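Local atomic coordinates of (5-formylfuran-3-yl)methyl phosphate transaminase (Methanococcus jannaschii, PDB entry 2Z61), a protein that catalyses the pyridoxal-phosphate-dependent transamination between 4-(hydroxymethyl)-2-furancarboxaldehyde phosphate and alanine that yields the furan precursor of methanofuran. Residues P39-P44 and D283-L288; F178-E181 and Y185-S188; L100-A105 and K127-F132; E174-A179 and I205-N210. One frame throughout, in Å; residues are numbered along the deposited sequence.

Contact 1 (P39-P44 and D283-L288); sequences PDFNTP and DRRRRL
D40 and R285 join backbones whose CA atoms stay 12.4 Å apart, through an end-on salt bridge in which each guanidinium terminus takes its own carboxylate oxygen. R285 NH1 meets D40 OD1 at 3.0 Å, close to the guanidinium plane and nearly straight (159°). The second bond, R285 NH2 to D40 OD2, is shorter at 2.8 Å but more bent. Both oxygens offer their syn lone pairs, and the two flat groups lie only 29° from coplanar. The arginine spans the gap by staying extended from CG to NE. F41 CE1 comes 3.7 Å from R285 NH1, so the charged group has its acceptor at the edge and, over one face, F41 CZ of a ring tilted 34° to the guanidinium plane. The R285 side chain also packs on Y354 and I357 of helix 354-368, while F41 lies edge-to-face on F282, tying the loop before helix 45-56 to the long helix 269-295.

Contact 2 (F178-E181 and Y185-S188); sequences FAYE and YIIS
Behind A179 and Y180, the helix residues that pack on I186, the carbonyl oxygen F178 O is held by two donors: the backbone N of E181, at 3.2 Å, and the side-chain ND2 of N182. The contact itself is apolar. I186 pushes its side chain into the angle between the A179 methyl and the Y180 ring. I186 CG1 lies over one face of the tyrosine, 4.0 Å from the Y180 ring centroid and 15° off the normal, a CH-pi contact displaced toward the rim. The same I186 CG1 is 3.8 Å from A179 CB, which points from the helix toward the strand. I186 CD1 reaches the A179 backbone, 3.6 Å from A179 O, and lies over the same Y180 face. With CG2 set anti to the backbone N, the other branch goes to the phenol end, where I186 CG2 is 3.5 Å from Y180 OH. Both branches of the isoleucine are thus engaged, and the two side chains run nearly at right angles. Helix 173-182 is the crossover of the beta-alpha-beta unit linking strand 155-161 to strand 185-189. A179 and I186 also pack on I158 of strand 155-161, and Y180 on T214 of strand 214-219, so the helix end lies against three neighbouring strands of the central sheet.

Contact 3 (L100-A105 and K127-F132); sequences LGLFFA and KNFIRF
F103 points the edge of its ring at the face of F129 in a T-shaped pair, the planes standing at 87° with centroids 5.7 Å apart. F129 receives F103 over one face, while L102 comes to its rim: L102 CG lies in the ring plane and L102 CD2 is 3.6 Å from F129 CE2. The F103 ring has F132 at its edge as well, F103 CZ being 3.8 Å from F132 CE2, but these planes are inclined at 67° and make neither a stack nor a true edge-to-face pair. F103 and F132 both hold CG anti to the backbone N, which brings their rings together between helices 98-109 and 125-132; the short segments cross at 34°, 10.4 Å apart. F103 and F129 also pack on L251 of the second subunit. The side chains that meet are all buried hydrocarbon, with F103 N also near F129 CE2: the hydrophobic effect probably dominates, the F103 edge on the F129 face probably adding a weak electrostatic attraction.

Contact 4 (E174-A179 and I205-N210); sequences EIYEFA and IEFDEN
On the crossover helix of a beta-alpha-beta unit in the large sheet domain, Y176 offers its CB to the ring of F207, which stands on the loop following the unit. The methylene sits almost exactly over the ring: Y176 CB is 3.7 Å from the F207 centroid and only 2° off its normal, a well-centred CH-pi contact. Y176 CG is 3.8 Å from F207 CE1. The rings are nearly parallel, at 5°, yet slid so far apart, with centroids separated by 4.9 Å, that they scarcely overlap. With its CG anti to the carbonyl carbon (chi1 -54°), F207 presses on the root of the tyrosine, whose ring leads away from the loop. In the fold, helix 173-182 packs on strand 155-161, where Y176 meets I160, and segment 205-210 belongs to the connection from strand 185-189 to strand 214-219; the phenylalanine lays this connection against the helix. E177 borders the ring from one side, its CG 4.2 Å from F207 CD2 at an oblique approach, and its carboxylate turns to R173 in a salt bridge through OE1. R173 and Y180 also touch F207, so residues from successive turns of the helix line its side chain. Next to it, D208 fixes the loop from within, its OD1 accepting the backbone N of E212 and its OD2 that of K213.

Contacts 2 and 4 form one continuous patch on helix 173-182, their centres about 6 Å apart; Y180 CE1 lies 3.6 Å from F207 CB, and Y180 CE2 also packs on D208. Contact 3 lies across strand 185-189 from contact 2, where I187 CG2 meets L102 CD1 at 3.8 Å, so the strand packs against helix 98-109 on one face of the sheet and helix 173-182 on the other. Contact 1 stands apart, centres about 29 to 31 Å from the others, and closes a loop of chain enclosing them all. That loop contains K222, the pyridoxal-phosphate lysine, and T43 OG1 hydrogen-bonds to A225 O, three residues farther on. Contacts 1 and 3 both border the second subunit.

Contact 1 (P39-P44 and D283-L288)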
loop_
_atom_site.group_PDB
_atom_site.type_symbol
_atom_site.label_atom_id
_atom_site.label_comp_id
_atom_site.label_asym_id
_atom_site.label_seq_id
_atom_site.Cartn_x
_atom_site.Cartn_y
_atom_site.Cartn_z
ATOM N N PRO A 39 12.156 4.622 -14.830
ATOM C CA PRO A 39 13.266 5.455 -15.299
ATOM C C PRO A 39 14.609 5.085 -14.665
ATOM O O PRO A 39 14.689 4.751 -13.480
ATOM C CB PRO A 39 12.811 6.872 -14.946
ATOM C CG PRO A 39 11.949 6.663 -13.745
ATOM C CD PRO A 39 11.152 5.432 -14.114
ATOM N N ASP A 40 15.660 5.160 -15.471
ATOM C CA ASP A 40 17.017 4.829 -15.045
ATOM C C ASP A 40 17.747 5.986 -14.368
ATOM O O ASP A 40 18.959 5.933 -14.183
ATOM C CB ASP A 40 17.834 4.373 -16.254
ATOM C CG ASP A 40 17.744 5.353 -17.419
ATOM O OD1 ASP A 40 16.613 5.683 -17.836
ATOM O OD2 ASP A 40 18.800 5.795 -17.915
ATOM N N PHE A 41 17.028 7.041 -14.015
ATOM C CA PHE A 41 17.669 8.174 -13.359
ATOM C C PHE A 41 17.518 8.062 -11.848
ATOM O O PHE A 41 16.621 7.376 -11.352
ATOM C CB PHE A 41 17.044 9.506 -13.802
ATOM C CG PHE A 41 17.204 9.805 -15.265
ATOM C CD1 PHE A 41 16.473 9.105 -16.219
ATOM C CD2 PHE A 41 18.077 10.799 -15.689
ATOM C CE1 PHE A 41 16.610 9.392 -17.573
ATOM C CE2 PHE A 41 18.223 11.094 -17.039
ATOM C CZ PHE A 41 17.488 10.389 -17.985
ATOM N N ASN A 42 18.410 8.729 -11.126
ATOM C CA ASN A 42 18.349 8.761 -9.672
ATOM C C ASN A 42 17.327 9.815 -9.292
ATOM O O ASN A 42 16.951 10.643 -10.126
ATOM C CB ASN A 42 19.686 9.210 -9.084
ATOM C CG ASN A 42 20.755 8.144 -9.187
ATOM O OD1 ASN A 42 20.596 7.034 -8.674
ATOM N ND2 ASN A 42 21.854 8.471 -9.848
ATOM N N THR A 43 16.884 9.816 -8.053
ATOM C CA THR A 43 15.991 10.896 -7.677
ATOM C C THR A 43 16.739 12.221 -7.581
ATOM O O THR A 43 17.835 12.338 -7.047
ATOM C CB THR A 43 15.302 10.634 -6.338
ATOM O OG1 THR A 43 14.523 9.435 -6.429
ATOM C CG2 THR A 43 14.404 11.804 -5.963
ATOM N N PRO A 44 16.093 13.306 -8.113
ATOM C CA PRO A 44 16.749 14.592 -8.043
ATOM C C PRO A 44 17.306 14.916 -6.659
ATOM O O PRO A 44 16.671 14.672 -5.629
ATOM C CB PRO A 44 15.706 15.610 -8.544
ATOM C CG PRO A 44 14.410 14.828 -8.683
ATOM C CD PRO A 44 14.867 13.439 -9.021
ATOM N N ASP A 283 14.051 12.330 -24.721
ATOM C CA ASP A 283 13.659 12.668 -26.083
ATOM C C ASP A 283 14.757 12.310 -27.083
ATOM O O ASP A 283 14.472 11.875 -28.202
ATOM C CB ASP A 283 13.310 14.156 -26.178
ATOM C CG ASP A 283 12.754 14.535 -27.536
ATOM O OD1 ASP A 283 11.997 13.728 -28.114
ATOM O OD2 ASP A 283 13.057 15.645 -28.022
ATOM N N ARG A 284 16.012 12.486 -26.679
ATOM C CA ARG A 284 17.123 12.147 -27.559
ATOM C C ARG A 284 17.066 10.640 -27.816
ATOM O O ARG A 284 17.284 10.174 -28.936
ATOM C CB ARG A 284 18.459 12.508 -26.907
ATOM C CG ARG A 284 19.625 12.518 -27.888
ATOM C CD ARG A 284 20.936 12.880 -27.212
ATOM N NE ARG A 284 21.951 11.837 -27.323
ATOM C CZ ARG A 284 22.506 11.227 -26.279
ATOM N NH1 ARG A 284 22.148 11.561 -25.048
ATOM N NH2 ARG A 284 23.417 10.281 -26.467
ATOM N N ARG A 285 16.758 9.885 -26.767
ATOM C CA ARG A 285 16.661 8.436 -26.867
ATOM C C ARG A 285 15.478 8.030 -27.741
ATOM O O ARG A 285 15.591 7.150 -28.595
ATOM C CB ARG A 285 16.487 7.838 -25.477
ATOM C CG ARG A 285 17.597 8.196 -24.503
ATOM C CD ARG A 285 17.198 7.789 -23.103
ATOM N NE ARG A 285 18.300 7.854 -22.159
ATOM C CZ ARG A 285 18.191 7.515 -20.880
ATOM N NH1 ARG A 285 17.020 7.092 -20.407
ATOM N NH2 ARG A 285 19.250 7.596 -20.076
ATOM N N ARG A 286 14.337 8.678 -27.521
ATOM C CA ARG A 286 13.133 8.372 -28.284
ATOM C C ARG A 286 13.366 8.511 -29.793
ATOM O O ARG A 286 12.881 7.694 -30.590
ATOM C CB ARG A 286 11.999 9.297 -27.833
ATOM C CG ARG A 286 10.779 9.265 -28.718
ATOM C CD ARG A 286 9.806 10.360 -28.324
ATOM N NE ARG A 286 10.113 11.602 -29.024
ATOM C CZ ARG A 286 9.403 12.082 -30.037
ATOM N NH1 ARG A 286 8.340 11.422 -30.481
ATOM N NH2 ARG A 286 9.752 13.235 -30.591
ATOM N N ARG A 287 14.110 9.540 -30.180
ATOM C CA ARG A 287 14.394 9.778 -31.589
ATOM C C ARG A 287 15.308 8.695 -32.155
ATOM O O ARG A 287 15.146 8.276 -33.300
ATOM C CB ARG A 287 15.030 11.161 -31.770
ATOM C CG ARG A 287 14.071 12.320 -31.507
ATOM C CD ARG A 287 14.774 13.671 -31.597
ATOM N NE ARG A 287 13.912 14.773 -31.166
ATOM C CZ ARG A 287 12.789 15.136 -31.779
ATOM N NH1 ARG A 287 12.378 14.491 -32.864
ATOM N NH2 ARG A 287 12.068 16.144 -31.301
ATOM N N LEU A 288 16.260 8.240 -31.346
ATOM C CA LEU A 288 17.188 7.199 -31.766
ATOM C C LEU A 288 16.389 5.927 -32.034
ATOM O O LEU A 288 16.616 5.237 -33.028
ATOM C CB LEU A 288 18.223 6.925 -30.670
ATOM C CG LEU A 288 19.475 6.111 -31.022
ATOM C CD1 LEU A 288 20.007 5.453 -29.760
ATOM C CD2 LEU A 288 19.157 5.044 -32.052
#

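Contact 2 (F178-E181 and Y185-S188)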
loop_
_atom_site.group_PDB
_atom_site.type_symbol
_atom_site.label_atom_id
_atom_site.label_comp_id
_atom_site.label_asym_id
_atom_site.label_seq_id
_atom_site.Cartn_x
_atom_site.Cartn_y
_atom_site.Cartn_z
ATOM N N PHE A 178 -16.165 12.799 -25.551
ATOM C CA PHE A 178 -17.181 11.766 -25.701
ATOM C C PHE A 178 -17.483 11.128 -24.347
ATOM O O PHE A 178 -18.650 10.953 -23.980
ATOM C CB PHE A 178 -16.715 10.674 -26.665
ATOM C CG PHE A 178 -17.742 9.606 -26.903
ATOM C CD1 PHE A 178 -18.829 9.838 -27.739
ATOM C CD2 PHE A 178 -17.657 8.383 -26.248
ATOM C CE1 PHE A 178 -19.818 8.868 -27.915
ATOM C CE2 PHE A 178 -18.642 7.409 -26.419
ATOM C CZ PHE A 178 -19.724 7.655 -27.253
ATOM N N ALA A 179 -16.432 10.791 -23.602
ATOM C CA ALA A 179 -16.604 10.152 -22.299
ATOM C C ALA A 179 -17.399 10.988 -21.298
ATOM O O ALA A 179 -18.250 10.454 -20.586
ATOM C CB ALA A 179 -15.248 9.784 -21.708
ATOM N N TYR A 180 -17.129 12.291 -21.237
ATOM C CA TYR A 180 -17.852 13.148 -20.305
ATOM C C TYR A 180 -19.327 13.342 -20.630
ATOM O O TYR A 180 -20.107 13.701 -19.749
ATOM C CB TYR A 180 -17.165 14.507 -20.180
ATOM C CG TYR A 180 -15.922 14.428 -19.332
ATOM C CD1 TYR A 180 -14.655 14.395 -19.911
ATOM C CD2 TYR A 180 -16.014 14.316 -17.945
ATOM C CE1 TYR A 180 -13.509 14.252 -19.133
ATOM C CE2 TYR A 180 -14.879 14.171 -17.159
ATOM C CZ TYR A 180 -13.628 14.140 -17.758
ATOM O OH TYR A 180 -12.498 14.003 -16.982
ATOM N N GLU A 181 -19.710 13.112 -21.885
ATOM C CA GLU A 181 -21.112 13.250 -22.285
ATOM C C GLU A 181 -21.817 11.901 -22.146
ATOM O O GLU A 181 -23.003 11.841 -21.826
ATOM C CB GLU A 181 -21.225 13.705 -23.755
ATOM C CG GLU A 181 -21.006 15.206 -23.996
ATOM C CD GLU A 181 -22.064 16.074 -23.327
ATOM O OE1 GLU A 181 -21.826 17.294 -23.176
ATOM O OE2 GLU A 181 -23.135 15.542 -22.959
ATOM N N TYR A 185 -18.363 7.747 -15.203
ATOM C CA TYR A 185 -17.118 8.068 -14.509
ATOM C C TYR A 185 -15.875 7.967 -15.381
ATOM O O TYR A 185 -15.710 7.013 -16.132
ATOM C CB TYR A 185 -16.921 7.169 -13.277
ATOM C CG TYR A 185 -17.809 7.523 -12.117
ATOM C CD1 TYR A 185 -18.887 6.712 -11.771
ATOM C CD2 TYR A 185 -17.598 8.689 -11.389
ATOM C CE1 TYR A 185 -19.735 7.057 -10.726
ATOM C CE2 TYR A 185 -18.441 9.043 -10.343
ATOM C CZ TYR A 185 -19.507 8.223 -10.020
ATOM O OH TYR A 185 -20.356 8.571 -9.001
ATOM N N ILE A 186 -15.010 8.970 -15.278
ATOM C CA ILE A 186 -13.762 8.998 -16.023
ATOM C C ILE A 186 -12.617 8.853 -15.023
ATOM O O ILE A 186 -12.460 9.676 -14.118
ATOM C CB ILE A 186 -13.553 10.335 -16.803
ATOM C CG1 ILE A 186 -14.370 10.355 -18.102
ATOM C CG2 ILE A 186 -12.075 10.500 -17.165
ATOM C CD1 ILE A 186 -15.854 10.468 -17.917
ATOM N N ILE A 187 -11.836 7.789 -15.164
ATOM C CA ILE A 187 -10.684 7.572 -14.294
ATOM C C ILE A 187 -9.488 7.869 -15.189
ATOM O O ILE A 187 -9.185 7.118 -16.110
ATOM C CB ILE A 187 -10.644 6.117 -13.774
ATOM C CG1 ILE A 187 -11.899 5.844 -12.931
ATOM C CG2 ILE A 187 -9.379 5.881 -12.954
ATOM C CD1 ILE A 187 -11.957 4.452 -12.337
ATOM N N SER A 188 -8.820 8.988 -14.931
ATOM C CA SER A 188 -7.685 9.401 -15.749
ATOM C C SER A 188 -6.354 9.064 -15.081
ATOM O O SER A 188 -6.040 9.566 -13.996
ATOM C CB SER A 188 -7.781 10.909 -16.014
ATOM O OG SER A 188 -6.904 11.320 -17.037
#

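Contact 3 (L100-A105 and K127-F132)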
loop_
_atom_site.group_PDB
_atom_site.type_symbol
_atom_site.label_atom_id
_atom_site.label_comp_id
_atom_site.label_asym_id
_atom_site.label_seq_id
_atom_site.Cartn_x
_atom_site.Cartn_y
_atom_site.Cartn_z
ATOM N N LEU A 100 -1.840 1.878 -5.752
ATOM C CA LEU A 100 -2.850 1.831 -4.704
ATOM C C LEU A 100 -3.921 2.875 -4.974
ATOM O O LEU A 100 -5.096 2.625 -4.749
ATOM C CB LEU A 100 -2.242 2.089 -3.317
ATOM C CG LEU A 100 -2.030 0.866 -2.422
ATOM C CD1 LEU A 100 -1.737 1.328 -0.994
ATOM C CD2 LEU A 100 -3.281 -0.015 -2.447
ATOM N N GLY A 101 -3.502 4.045 -5.446
ATOM C CA GLY A 101 -4.458 5.100 -5.738
ATOM C C GLY A 101 -5.520 4.612 -6.708
ATOM O O GLY A 101 -6.719 4.737 -6.453
ATOM N N LEU A 102 -5.073 4.049 -7.826
ATOM C CA LEU A 102 -5.985 3.523 -8.829
ATOM C C LEU A 102 -6.914 2.479 -8.198
ATOM O O LEU A 102 -8.131 2.539 -8.364
ATOM C CB LEU A 102 -5.194 2.890 -9.975
ATOM C CG LEU A 102 -6.019 2.276 -11.115
ATOM C CD1 LEU A 102 -6.692 3.372 -11.929
ATOM C CD2 LEU A 102 -5.111 1.444 -11.999
ATOM N N PHE A 103 -6.339 1.530 -7.467
ATOM C CA PHE A 103 -7.159 0.499 -6.842
ATOM C C PHE A 103 -8.258 1.093 -5.961
ATOM O O PHE A 103 -9.406 0.667 -6.019
ATOM C CB PHE A 103 -6.306 -0.450 -6.006
ATOM C CG PHE A 103 -7.098 -1.568 -5.399
ATOM C CD1 PHE A 103 -7.497 -2.650 -6.176
ATOM C CD2 PHE A 103 -7.501 -1.510 -4.071
ATOM C CE1 PHE A 103 -8.290 -3.656 -5.636
ATOM C CE2 PHE A 103 -8.294 -2.514 -3.524
ATOM C CZ PHE A 103 -8.687 -3.584 -4.308
ATOM N N PHE A 104 -7.895 2.075 -5.138
ATOM C CA PHE A 104 -8.857 2.725 -4.260
ATOM C C PHE A 104 -9.940 3.451 -5.061
ATOM O O PHE A 104 -11.106 3.477 -4.659
ATOM C CB PHE A 104 -8.141 3.725 -3.344
ATOM C CG PHE A 104 -7.285 3.088 -2.280
ATOM C CD1 PHE A 104 -6.430 3.870 -1.503
ATOM C CD2 PHE A 104 -7.350 1.721 -2.032
ATOM C CE1 PHE A 104 -5.651 3.299 -0.488
ATOM C CE2 PHE A 104 -6.578 1.141 -1.022
ATOM C CZ PHE A 104 -5.726 1.934 -0.248
ATOM N N ALA A 105 -9.547 4.044 -6.192
ATOM C CA ALA A 105 -10.491 4.767 -7.049
ATOM C C ALA A 105 -11.565 3.818 -7.571
ATOM O O ALA A 105 -12.761 4.088 -7.430
ATOM C CB ALA A 105 -9.748 5.419 -8.220
ATOM N N LYS A 127 -7.034 -4.707 -15.996
ATOM C CA LYS A 127 -7.969 -5.833 -16.014
ATOM C C LYS A 127 -7.993 -6.623 -14.698
ATOM O O LYS A 127 -9.046 -7.083 -14.271
ATOM C CB LYS A 127 -7.664 -6.777 -17.186
ATOM C CG LYS A 127 -6.392 -7.596 -17.050
ATOM C CD LYS A 127 -6.193 -8.499 -18.263
ATOM C CE LYS A 127 -4.901 -9.308 -18.175
ATOM N NZ LYS A 127 -3.682 -8.461 -18.264
ATOM N N ASN A 128 -6.848 -6.774 -14.046
ATOM C CA ASN A 128 -6.836 -7.514 -12.789
ATOM C C ASN A 128 -7.583 -6.789 -11.673
ATOM O O ASN A 128 -8.325 -7.412 -10.904
ATOM C CB ASN A 128 -5.399 -7.836 -12.368
ATOM C CG ASN A 128 -4.798 -8.957 -13.200
ATOM O OD1 ASN A 128 -5.502 -9.902 -13.569
ATOM N ND2 ASN A 128 -3.502 -8.870 -13.490
ATOM N N PHE A 129 -7.403 -5.473 -11.589
ATOM C CA PHE A 129 -8.099 -4.683 -10.580
ATOM C C PHE A 129 -9.607 -4.784 -10.815
ATOM O O PHE A 129 -10.384 -4.933 -9.875
ATOM C CB PHE A 129 -7.713 -3.198 -10.670
ATOM C CG PHE A 129 -6.314 -2.882 -10.211
ATOM C CD1 PHE A 129 -5.434 -3.886 -9.823
ATOM C CD2 PHE A 129 -5.888 -1.557 -10.144
ATOM C CE1 PHE A 129 -4.154 -3.573 -9.376
ATOM C CE2 PHE A 129 -4.612 -1.235 -9.695
ATOM C CZ PHE A 129 -3.742 -2.247 -9.311
ATOM N N ILE A 130 -10.006 -4.699 -12.083
ATOM C CA ILE A 130 -11.421 -4.736 -12.448
ATOM C C ILE A 130 -12.093 -6.063 -12.097
ATOM O O ILE A 130 -13.145 -6.072 -11.454
ATOM C CB ILE A 130 -11.600 -4.396 -13.962
ATOM C CG1 ILE A 130 -11.282 -2.911 -14.180
ATOM C CG2 ILE A 130 -13.038 -4.704 -14.419
ATOM C CD1 ILE A 130 -10.898 -2.539 -15.622
ATOM N N ARG A 131 -11.492 -7.178 -12.499
ATOM C CA ARG A 131 -12.062 -8.483 -12.175
ATOM C C ARG A 131 -12.127 -8.664 -10.661
ATOM O O ARG A 131 -13.168 -9.037 -10.110
ATOM C CB ARG A 131 -11.219 -9.608 -12.777
ATOM C CG ARG A 131 -11.345 -9.744 -14.277
ATOM C CD ARG A 131 -10.414 -10.823 -14.806
ATOM N NE ARG A 131 -10.578 -11.020 -16.243
ATOM C CZ ARG A 131 -11.755 -11.126 -16.852
ATOM N NH1 ARG A 131 -12.877 -11.057 -16.147
ATOM N NH2 ARG A 131 -11.811 -11.304 -18.165
ATOM N N PHE A 132 -11.009 -8.395 -9.991
ATOM C CA PHE A 132 -10.933 -8.536 -8.541
ATOM C C PHE A 132 -12.152 -7.941 -7.843
ATOM O O PHE A 132 -12.636 -8.495 -6.853
ATOM C CB PHE A 132 -9.667 -7.858 -8.007
ATOM C CG PHE A 132 -9.464 -8.028 -6.522
ATOM C CD1 PHE A 132 -8.729 -9.101 -6.024
ATOM C CD2 PHE A 132 -10.001 -7.111 -5.621
ATOM C CE1 PHE A 132 -8.522 -9.260 -4.644
ATOM C CE2 PHE A 132 -9.803 -7.257 -4.238
ATOM C CZ PHE A 132 -9.059 -8.336 -3.751
#

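Contact 4 (E174-A179 and I205-N210)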
loop_
_atom_site.group_PDB
_atom_site.type_symbol
_atom_site.label_atom_id
_atom_site.label_comp_id
_atom_site.label_asym_id
_atom_site.label_seq_id
_atom_site.Cartn_x
_atom_site.Cartn_y
_atom_site.Cartn_z
ATOM N N GLU A 174 -11.096 14.533 -28.284
ATOM C CA GLU A 174 -12.422 13.973 -28.558
ATOM C C GLU A 174 -12.821 12.795 -27.674
ATOM O O GLU A 174 -13.985 12.664 -27.300
ATOM C CB GLU A 174 -12.524 13.556 -30.027
ATOM C CG GLU A 174 -12.453 14.719 -30.994
ATOM C CD GLU A 174 -12.585 14.285 -32.441
ATOM O OE1 GLU A 174 -12.603 15.171 -33.325
ATOM O OE2 GLU A 174 -12.671 13.061 -32.694
ATOM N N ILE A 175 -11.867 11.929 -27.353
ATOM C CA ILE A 175 -12.169 10.784 -26.503
ATOM C C ILE A 175 -12.644 11.276 -25.140
ATOM O O ILE A 175 -13.613 10.754 -24.590
ATOM C CB ILE A 175 -10.940 9.865 -26.310
ATOM C CG1 ILE A 175 -10.563 9.194 -27.635
ATOM C CG2 ILE A 175 -11.264 8.782 -25.300
ATOM C CD1 ILE A 175 -10.143 10.142 -28.721
ATOM N N TYR A 176 -11.961 12.279 -24.591
ATOM C CA TYR A 176 -12.365 12.832 -23.300
ATOM C C TYR A 176 -13.761 13.438 -23.406
ATOM O O TYR A 176 -14.613 13.194 -22.564
ATOM C CB TYR A 176 -11.389 13.918 -22.832
ATOM C CG TYR A 176 -10.032 13.400 -22.419
ATOM C CD1 TYR A 176 -8.991 13.318 -23.334
ATOM C CD2 TYR A 176 -9.798 12.964 -21.116
ATOM C CE1 TYR A 176 -7.752 12.818 -22.970
ATOM C CE2 TYR A 176 -8.559 12.458 -20.739
ATOM C CZ TYR A 176 -7.542 12.388 -21.676
ATOM O OH TYR A 176 -6.317 11.872 -21.329
ATOM N N GLU A 177 -13.983 14.229 -24.453
ATOM C CA GLU A 177 -15.272 14.884 -24.687
ATOM C C GLU A 177 -16.403 13.875 -24.813
ATOM O O GLU A 177 -17.476 14.058 -24.240
ATOM C CB GLU A 177 -15.176 15.758 -25.942
ATOM C CG GLU A 177 -14.367 17.034 -25.722
ATOM C CD GLU A 177 -13.763 17.596 -27.003
ATOM O OE1 GLU A 177 -13.264 18.741 -26.964
ATOM O OE2 GLU A 177 -13.775 16.898 -28.040
ATOM N N PHE A 178 -16.165 12.799 -25.551
ATOM C CA PHE A 178 -17.181 11.766 -25.701
ATOM C C PHE A 178 -17.483 11.128 -24.347
ATOM O O PHE A 178 -18.650 10.953 -23.980
ATOM C CB PHE A 178 -16.715 10.674 -26.665
ATOM C CG PHE A 178 -17.742 9.606 -26.903
ATOM C CD1 PHE A 178 -18.829 9.838 -27.739
ATOM C CD2 PHE A 178 -17.657 8.383 -26.248
ATOM C CE1 PHE A 178 -19.818 8.868 -27.915
ATOM C CE2 PHE A 178 -18.642 7.409 -26.419
ATOM C CZ PHE A 178 -19.724 7.655 -27.253
ATOM N N ALA A 179 -16.432 10.791 -23.602
ATOM C CA ALA A 179 -16.604 10.152 -22.299
ATOM C C ALA A 179 -17.399 10.988 -21.298
ATOM O O ALA A 179 -18.250 10.454 -20.586
ATOM C CB ALA A 179 -15.248 9.784 -21.708
ATOM N N ILE A 205 -8.466 17.313 -15.923
ATOM C CA ILE A 205 -8.940 18.455 -15.142
ATOM C C ILE A 205 -9.406 19.566 -16.092
ATOM O O ILE A 205 -10.221 20.400 -15.728
ATOM C CB ILE A 205 -7.812 19.001 -14.201
ATOM C CG1 ILE A 205 -8.385 20.001 -13.195
ATOM C CG2 ILE A 205 -6.738 19.708 -15.009
ATOM C CD1 ILE A 205 -9.195 19.375 -12.082
ATOM N N GLU A 206 -8.891 19.555 -17.317
ATOM C CA GLU A 206 -9.260 20.559 -18.311
ATOM C C GLU A 206 -10.665 20.379 -18.891
ATOM O O GLU A 206 -11.224 21.315 -19.456
ATOM C CB GLU A 206 -8.215 20.578 -19.439
ATOM C CG GLU A 206 -6.851 21.075 -18.967
ATOM C CD GLU A 206 -5.755 20.913 -20.005
ATOM O OE1 GLU A 206 -5.514 19.776 -20.456
ATOM O OE2 GLU A 206 -5.124 21.929 -20.368
ATOM N N PHE A 207 -11.244 19.191 -18.737
ATOM C CA PHE A 207 -12.583 18.922 -19.257
ATOM C C PHE A 207 -13.654 18.890 -18.169
ATOM O O PHE A 207 -14.844 19.053 -18.443
ATOM C CB PHE A 207 -12.601 17.592 -20.012
ATOM C CG PHE A 207 -11.569 17.500 -21.094
ATOM C CD1 PHE A 207 -10.270 17.104 -20.804
ATOM C CD2 PHE A 207 -11.887 17.851 -22.404
ATOM C CE1 PHE A 207 -9.296 17.061 -21.800
ATOM C CE2 PHE A 207 -10.919 17.813 -23.406
ATOM C CZ PHE A 207 -9.621 17.417 -23.101
ATOM N N ASP A 208 -13.229 18.678 -16.934
ATOM C CA ASP A 208 -14.151 18.609 -15.810
ATOM C C ASP A 208 -13.458 19.251 -14.611
ATOM O O ASP A 208 -13.039 18.576 -13.671
ATOM C CB ASP A 208 -14.500 17.138 -15.542
ATOM C CG ASP A 208 -15.358 16.952 -14.315
ATOM O OD1 ASP A 208 -16.168 17.849 -14.009
ATOM O OD2 ASP A 208 -15.236 15.901 -13.658
ATOM N N GLU A 209 -13.336 20.573 -14.667
ATOM C CA GLU A 209 -12.668 21.344 -13.627
ATOM C C GLU A 209 -13.257 21.224 -12.227
ATOM O O GLU A 209 -12.608 21.593 -11.250
ATOM C CB GLU A 209 -12.603 22.815 -14.039
ATOM C CG GLU A 209 -11.834 23.033 -15.332
ATOM C CD GLU A 209 -11.815 24.483 -15.766
ATOM O OE1 GLU A 209 -12.906 25.083 -15.887
ATOM O OE2 GLU A 209 -10.709 25.024 -15.986
ATOM N N ASN A 210 -14.477 20.709 -12.125
ATOM C CA ASN A 210 -15.106 20.538 -10.819
ATOM C C ASN A 210 -15.029 19.084 -10.371
ATOM O O ASN A 210 -15.587 18.712 -9.339
ATOM C CB ASN A 210 -16.567 20.986 -10.855
ATOM C CG ASN A 210 -16.705 22.486 -10.995
ATOM O OD1 ASN A 210 -16.147 23.246 -10.204
ATOM N ND2 ASN A 210 -17.461 22.922 -11.998
#